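Local coordinates for rhamnose ABC transporter, rhamnose-binding protein (Actinomyces odontolyticus ATCC 17982, PDB 5BQ3) that probably binds rhamnose or a related sugar as the solute-binding component of an ABC transporter, at residues 30-35 / 277-282; 112-117 / 283-288. One frame throughout, in Å; residues are numbered along the deposited sequence.

How the contacts relate
From the N terminus, strand 29-33 is the first and 112-116 the fourth strand along the chain, and both belong to the six-stranded parallel sheet of one lobe, with 88-91 between them. The chain then builds the other lobe and returns as helix 271-287, which meets both strands. Contact 1 closes a loop of 241 intervening residues and contact 2 one of 165. The loops cross instead of nesting, because 112-117 falls between 30-35 and 277-282, while 283-288 directly continues 277-282. The centres are about 7 Å apart, and the contacts touch where Ala278 CB lies 3.7 Å from Phe116 CD2. Together they pack one late helix against two early strands of this lobe.

Contact 1. Residues 30-35 / 277-282; sequences ITFIPK and VAAYAG
Ile30 and Phe32 of the strand both reach Ala279 of the helix, and the side chains that meet are all apolar. In the aliphatic part, Ile30 approaches by its terminal methyl: CD1 lies 4.0 Å from Ala279 CA and 4.2 Å from Ala279 CB. Its chain is extended, with CG1 anti to the backbone N (chi1 -168°) and chi2 at 162°, which carries CD1 out to the helix surface. The aromatic part uses the far end of the Phe32 ring. Phe32 CZ is 4.0 Å and Phe32 CE2 4.1 Å from Ala279 CB, and the methyl sits at the ring edge near its plane, so this is not a stack over a face. Leu46 of helix 40-56 and Val90 of strand 88-91 also touch Phe32. Hydrogen bonding within 277-282 follows the helix, as in Ala281 N to Val277 O at 2.8 Å. The interface is small, 112 Å² over both sides, and its three touching residues are buried. Here helix 271-287 presents a small alanine to two larger strand side chains on a parallel sheet, an alpha/beta packing consistent with the type I periplasmic binding protein fold.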
ATOM      1  N   ILE A  30     -18.500 -11.922   8.814  1.00 37.92           N
ATOM      2  CA  ILE A  30     -17.256 -11.186   8.558  1.00 35.94           C
ATOM      3  C   ILE A  30     -17.521  -9.673   8.670  1.00 38.81           C
ATOM      4  O   ILE A  30     -18.555  -9.190   8.205  1.00 39.18           O
ATOM      5  CB  ILE A  30     -16.603 -11.586   7.192  1.00 38.42           C
ATOM      6  CG1 ILE A  30     -15.158 -11.029   7.061  1.00 37.26           C
ATOM      7  CG2 ILE A  30     -17.485 -11.226   5.974  1.00 40.06           C
ATOM      8  CD1 ILE A  30     -14.289 -11.687   5.993  1.00 42.86           C
ATOM      9  N   THR A  31     -16.592  -8.940   9.307  1.00 34.41           N
ATOM     10  CA  THR A  31     -16.696  -7.489   9.475  1.00 34.06           C
ATOM     11  C   THR A  31     -15.362  -6.831   9.114  1.00 37.21           C
ATOM     12  O   THR A  31     -14.302  -7.265   9.572  1.00 36.45           O
ATOM     13  CB  THR A  31     -17.180  -7.118  10.886  1.00 38.81           C
ATOM     14  OG1 THR A  31     -18.464  -7.705  11.100  1.00 37.85           O
ATOM     15  CG2 THR A  31     -17.295  -5.616  11.088  1.00 35.94           C
ATOM     16  N   PHE A  32     -15.439  -5.779   8.282  1.00 33.84           N
ATOM     17  CA  PHE A  32     -14.302  -4.990   7.809  1.00 32.65           C
ATOM     18  C   PHE A  32     -14.305  -3.635   8.517  1.00 39.10           C
ATOM     19  O   PHE A  32     -15.299  -2.910   8.449  1.00 39.85           O
ATOM     20  CB  PHE A  32     -14.356  -4.816   6.275  1.00 33.70           C
ATOM     21  CG  PHE A  32     -14.425  -6.103   5.486  1.00 34.69           C
ATOM     22  CD1 PHE A  32     -15.649  -6.696   5.199  1.00 38.58           C
ATOM     23  CD2 PHE A  32     -13.270  -6.715   5.019  1.00 35.26           C
ATOM     24  CE1 PHE A  32     -15.712  -7.899   4.487  1.00 39.53           C
ATOM     25  CE2 PHE A  32     -13.332  -7.908   4.302  1.00 38.32           C
ATOM     26  CZ  PHE A  32     -14.552  -8.495   4.042  1.00 37.64           C
ATOM     27  N   ILE A  33     -13.213  -3.317   9.238  1.00 36.16           N
ATOM     28  CA  ILE A  33     -13.076  -2.052   9.954  1.00 36.46           C
ATOM     29  C   ILE A  33     -11.928  -1.241   9.318  1.00 39.91           C
ATOM     30  O   ILE A  33     -10.756  -1.535   9.565  1.00 38.47           O
ATOM     31  CB  ILE A  33     -12.909  -2.214  11.500  1.00 40.00           C
ATOM     32  CG1 ILE A  33     -14.036  -3.084  12.110  1.00 40.99           C
ATOM     33  CG2 ILE A  33     -12.845  -0.833  12.189  1.00 41.63           C
ATOM     34  CD1 ILE A  33     -13.716  -3.702  13.463  1.00 46.34           C
ATOM     35  N   PRO A  34     -12.246  -0.205   8.502  1.00 37.35           N
ATOM     36  CA  PRO A  34     -11.170   0.622   7.930  1.00 36.01           C
ATOM     37  C   PRO A  34     -10.651   1.634   8.955  1.00 39.67           C
ATOM     38  O   PRO A  34     -11.212   1.743  10.050  1.00 39.90           O
ATOM     39  CB  PRO A  34     -11.856   1.309   6.745  1.00 38.07           C
ATOM     40  CG  PRO A  34     -13.281   1.433   7.159  1.00 44.01           C
ATOM     41  CD  PRO A  34     -13.583   0.298   8.107  1.00 39.91           C
ATOM     42  N   LYS A  35      -9.590   2.385   8.597  1.00 35.49           N
ATOM     43  CA  LYS A  35      -9.005   3.427   9.446  1.00 35.42           C
ATOM     44  C   LYS A  35     -10.026   4.535   9.729  1.00 41.11           C
ATOM     45  O   LYS A  35     -10.110   5.046  10.848  1.00 42.01           O
ATOM     46  CB  LYS A  35      -7.769   4.033   8.760  1.00 36.84           C
ATOM     47  CG  LYS A  35      -6.508   3.197   8.853  1.00 42.54           C
ATOM     48  CD  LYS A  35      -5.339   3.932   8.222  1.00 46.45           C
ATOM     49  CE  LYS A  35      -4.039   3.223   8.471  1.00 53.42           C
ATOM     50  NZ  LYS A  35      -2.890   3.943   7.866  1.00 61.56           N
ATOM     51  N   VAL A 277      -7.834 -10.673  -0.826  1.00 33.52           N
ATOM     52  CA  VAL A 277      -6.935 -11.664  -0.210  1.00 32.88           C
ATOM     53  C   VAL A 277      -7.254 -11.798   1.291  1.00 35.55           C
ATOM     54  O   VAL A 277      -7.316 -12.920   1.795  1.00 35.63           O
ATOM     55  CB  VAL A 277      -5.432 -11.321  -0.463  1.00 36.08           C
ATOM     56  CG1 VAL A 277      -4.495 -12.236   0.326  1.00 36.14           C
ATOM     57  CG2 VAL A 277      -5.096 -11.390  -1.951  1.00 36.26           C
ATOM     58  N   ALA A 278      -7.490 -10.663   1.982  1.00 30.95           N
ATOM     59  CA  ALA A 278      -7.798 -10.605   3.414  1.00 30.27           C
ATOM     60  C   ALA A 278      -9.079 -11.372   3.774  1.00 34.90           C
ATOM     61  O   ALA A 278      -9.088 -12.087   4.773  1.00 34.60           O
ATOM     62  CB  ALA A 278      -7.911  -9.160   3.863  1.00 30.36           C
ATOM     63  N   ALA A 279     -10.144 -11.242   2.955  1.00 32.54           N
ATOM     64  CA  ALA A 279     -11.422 -11.926   3.164  1.00 33.01           C
ATOM     65  C   ALA A 279     -11.267 -13.436   2.981  1.00 37.77           C
ATOM     66  O   ALA A 279     -11.888 -14.198   3.725  1.00 38.80           O
ATOM     67  CB  ALA A 279     -12.472 -11.381   2.212  1.00 34.24           C
ATOM     68  N   TYR A 280     -10.417 -13.867   2.020  1.00 33.57           N
ATOM     69  CA  TYR A 280     -10.135 -15.284   1.762  1.00 34.02           C
ATOM     70  C   TYR A 280      -9.231 -15.861   2.851  1.00 37.73           C
ATOM     71  O   TYR A 280      -9.379 -17.032   3.202  1.00 37.73           O
ATOM     72  CB  TYR A 280      -9.509 -15.488   0.371  1.00 35.34           C
ATOM     73  CG  TYR A 280     -10.538 -15.685  -0.723  1.00 37.60           C
ATOM     74  CD1 TYR A 280     -11.035 -16.952  -1.021  1.00 40.92           C
ATOM     75  CD2 TYR A 280     -11.032 -14.604  -1.446  1.00 37.82           C
ATOM     76  CE1 TYR A 280     -11.994 -17.137  -2.016  1.00 42.65           C
ATOM     77  CE2 TYR A 280     -11.990 -14.778  -2.442  1.00 39.87           C
ATOM     78  CZ  TYR A 280     -12.475 -16.045  -2.720  1.00 47.90           C
ATOM     79  OH  TYR A 280     -13.414 -16.214  -3.709  1.00 50.15           O
ATOM     80  N   ALA A 281      -8.311 -15.029   3.390  1.00 34.25           N
ATOM     81  CA  ALA A 281      -7.384 -15.390   4.466  1.00 34.20           C
ATOM     82  C   ALA A 281      -8.136 -15.631   5.772  1.00 39.78           C
ATOM     83  O   ALA A 281      -7.812 -16.569   6.495  1.00 40.95           O
ATOM     84  CB  ALA A 281      -6.347 -14.299   4.655  1.00 33.67           C
ATOM     85  N   GLY A 282      -9.142 -14.800   6.038  1.00 36.17           N
ATOM     86  CA  GLY A 282      -9.991 -14.892   7.218  1.00 36.49           C
ATOM     87  C   GLY A 282     -10.919 -16.087   7.171  1.00 42.29           C
ATOM     88  O   GLY A 282     -11.149 -16.731   8.197  1.00 42.97           O
TER

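Contact 2. Residues 112-117 / 283-288; sequences KVVTFD and AALDSG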
ATOM      1  N   LYS A 112     -11.466 -14.557  14.593  1.00 35.91           N
ATOM      2  CA  LYS A 112     -10.246 -14.633  13.792  1.00 34.21           C
ATOM      3  C   LYS A 112      -9.901 -13.214  13.357  1.00 36.31           C
ATOM      4  O   LYS A 112     -10.693 -12.574  12.663  1.00 35.67           O
ATOM      5  CB  LYS A 112     -10.412 -15.597  12.600  1.00 35.69           C
ATOM      6  CG  LYS A 112     -10.801 -17.033  12.979  1.00 43.58           C
ATOM      7  CD  LYS A 112      -9.663 -17.829  13.616  1.00 48.91           C
ATOM      8  CE  LYS A 112     -10.156 -19.117  14.220  1.00 57.91           C
ATOM      9  NZ  LYS A 112      -9.070 -19.843  14.924  1.00 68.34           N
ATOM     10  N   VAL A 113      -8.762 -12.694  13.837  1.00 32.15           N
ATOM     11  CA  VAL A 113      -8.330 -11.321  13.553  1.00 30.80           C
ATOM     12  C   VAL A 113      -7.316 -11.312  12.406  1.00 34.01           C
ATOM     13  O   VAL A 113      -6.255 -11.933  12.491  1.00 33.28           O
ATOM     14  CB  VAL A 113      -7.790 -10.596  14.818  1.00 34.35           C
ATOM     15  CG1 VAL A 113      -7.253  -9.206  14.480  1.00 33.24           C
ATOM     16  CG2 VAL A 113      -8.864 -10.502  15.899  1.00 34.80           C
ATOM     17  N   VAL A 114      -7.666 -10.592  11.331  1.00 30.92           N
ATOM     18  CA  VAL A 114      -6.845 -10.405  10.137  1.00 30.14           C
ATOM     19  C   VAL A 114      -6.616  -8.900   9.961  1.00 33.45           C
ATOM     20  O   VAL A 114      -7.578  -8.138   9.908  1.00 32.81           O
ATOM     21  CB  VAL A 114      -7.493 -11.059   8.878  1.00 33.93           C
ATOM     22  CG1 VAL A 114      -6.709 -10.738   7.608  1.00 32.95           C
ATOM     23  CG2 VAL A 114      -7.636 -12.568   9.048  1.00 34.57           C
ATOM     24  N   THR A 115      -5.351  -8.472   9.906  1.00 29.87           N
ATOM     25  CA  THR A 115      -5.022  -7.063   9.690  1.00 28.89           C
ATOM     26  C   THR A 115      -4.611  -6.876   8.231  1.00 32.50           C
ATOM     27  O   THR A 115      -4.031  -7.783   7.645  1.00 32.51           O
ATOM     28  CB  THR A 115      -3.952  -6.557  10.671  1.00 35.27           C
ATOM     29  OG1 THR A 115      -2.816  -7.418  10.633  1.00 36.43           O
ATOM     30  CG2 THR A 115      -4.469  -6.430  12.096  1.00 33.69           C
ATOM     31  N   PHE A 116      -4.943  -5.721   7.635  1.00 28.76           N
ATOM     32  CA  PHE A 116      -4.595  -5.408   6.246  1.00 27.98           C
ATOM     33  C   PHE A 116      -4.225  -3.921   6.112  1.00 33.33           C
ATOM     34  O   PHE A 116      -4.655  -3.113   6.932  1.00 33.56           O
ATOM     35  CB  PHE A 116      -5.701  -5.845   5.247  1.00 29.55           C
ATOM     36  CG  PHE A 116      -7.092  -5.233   5.243  1.00 30.95           C
ATOM     37  CD1 PHE A 116      -7.547  -4.467   6.314  1.00 33.90           C
ATOM     38  CD2 PHE A 116      -7.961  -5.453   4.180  1.00 32.87           C
ATOM     39  CE1 PHE A 116      -8.831  -3.914   6.307  1.00 35.19           C
ATOM     40  CE2 PHE A 116      -9.248  -4.900   4.175  1.00 35.89           C
ATOM     41  CZ  PHE A 116      -9.675  -4.140   5.241  1.00 34.14           C
ATOM     42  N   ASP A 117      -3.383  -3.577   5.112  1.00 31.03           N
ATOM     43  CA  ASP A 117      -2.858  -2.225   4.830  1.00 31.00           C
ATOM     44  C   ASP A 117      -1.855  -1.828   5.939  1.00 35.40           C
ATOM     45  O   ASP A 117      -0.646  -1.812   5.687  1.00 34.54           O
ATOM     46  CB  ASP A 117      -3.992  -1.177   4.644  1.00 33.14           C
ATOM     47  CG  ASP A 117      -3.555   0.270   4.504  1.00 47.43           C
ATOM     48  OD1 ASP A 117      -2.694   0.553   3.639  1.00 49.15           O
ATOM     49  OD2 ASP A 117      -4.120   1.130   5.213  1.00 54.25           O
ATOM     50  N   ALA A 283     -11.443 -16.397   5.970  1.00 39.53           N
ATOM     51  CA  ALA A 283     -12.328 -17.534   5.712  1.00 40.48           C
ATOM     52  C   ALA A 283     -11.576 -18.851   5.880  1.00 45.46           C
ATOM     53  O   ALA A 283     -12.152 -19.821   6.373  1.00 46.79           O
ATOM     54  CB  ALA A 283     -12.907 -17.437   4.310  1.00 41.56           C
ATOM     55  N   ALA A 284     -10.285 -18.876   5.487  1.00 41.20           N
ATOM     56  CA  ALA A 284      -9.398 -20.035   5.592  1.00 41.44           C
ATOM     57  C   ALA A 284      -9.057 -20.351   7.056  1.00 44.92           C
ATOM     58  O   ALA A 284      -8.990 -21.525   7.424  1.00 46.24           O
ATOM     59  CB  ALA A 284      -8.126 -19.784   4.802  1.00 41.72           C
ATOM     60  N   LEU A 285      -8.860 -19.305   7.889  1.00 39.24           N
ATOM     61  CA  LEU A 285      -8.559 -19.437   9.318  1.00 38.77           C
ATOM     62  C   LEU A 285      -9.788 -19.920  10.099  1.00 44.32           C
ATOM     63  O   LEU A 285      -9.658 -20.750  11.002  1.00 44.70           O
ATOM     64  CB  LEU A 285      -8.072 -18.096   9.902  1.00 37.23           C
ATOM     65  CG  LEU A 285      -6.639 -17.660   9.586  1.00 40.52           C
ATOM     66  CD1 LEU A 285      -6.501 -16.156   9.691  1.00 39.11           C
ATOM     67  CD2 LEU A 285      -5.636 -18.335  10.504  1.00 43.08           C
ATOM     68  N   ASP A 286     -10.974 -19.391   9.748  1.00 41.23           N
ATOM     69  CA  ASP A 286     -12.249 -19.696  10.392  1.00 41.98           C
ATOM     70  C   ASP A 286     -12.761 -21.101  10.049  1.00 48.45           C
ATOM     71  O   ASP A 286     -13.359 -21.746  10.913  1.00 49.28           O
ATOM     72  CB  ASP A 286     -13.296 -18.648   9.994  1.00 43.08           C
ATOM     73  CG  ASP A 286     -14.422 -18.462  10.986  1.00 51.46           C
ATOM     74  OD1 ASP A 286     -14.161 -18.554  12.209  1.00 52.54           O
ATOM     75  OD2 ASP A 286     -15.543 -18.155  10.550  1.00 56.62           O
ATOM     76  N   SER A 287     -12.548 -21.567   8.799  1.00 45.95           N
ATOM     77  CA  SER A 287     -12.974 -22.902   8.358  1.00 47.51           C
ATOM     78  C   SER A 287     -12.084 -24.001   8.951  1.00 53.51           C
ATOM     79  O   SER A 287     -12.551 -25.126   9.144  1.00 55.20           O
ATOM     80  CB  SER A 287     -12.976 -22.998   6.836  1.00 50.69           C
ATOM     81  OG  SER A 287     -11.688 -22.755   6.295  1.00 58.09           O
ATOM     82  N   GLY A 288     -10.826 -23.663   9.232  1.00 49.75           N
ATOM     83  CA  GLY A 288      -9.842 -24.577   9.800  1.00 50.89           C
ATOM     84  C   GLY A 288      -8.849 -25.123   8.793  1.00 56.44           C
ATOM     85  O   GLY A 288      -8.122 -26.071   9.102  1.00 57.24           O
TER
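Asp286 OD2 is hydrogen-bonded to Gln28 NE2, outside the two segments, while Asp286 OD1 lies 3.8 Å from Lys112 CG across the contact. Further along the same lysine, Lys112 CE is 3.6 Å and CD 3.9 Å from Leu285 O. These are van der Waals contacts, since Lys112 NZ stays 4.1 Å from Leu285 O and makes no bond to it. The chain of Lys112 is bent at chi2 (-73°), and beyond that bend CD also comes 4.0 Å from Leu285 CB. The charged ends are not paired: Lys112 NZ and Asp286 OD1 are 5.9 Å apart, too far for a salt bridge, though a longer-range attraction is possible. Deeper in, Val114 CG2 meets Leu285 CD1 at 3.8 Å, the apolar part of an interface of 191 Å². Lys112 and Val114, two residues apart, both direct their CB atoms at the helix, whereas Val113 between them turns away. The C-terminal turn of helix 271-287 runs nearly antiparallel to strand 112-116, the short axes standing at 163° and 8.7 Å, with Leu285 also touching Leu127 of adjoining strand 127-130 and Ala283 facing Ile56 of helix 40-56.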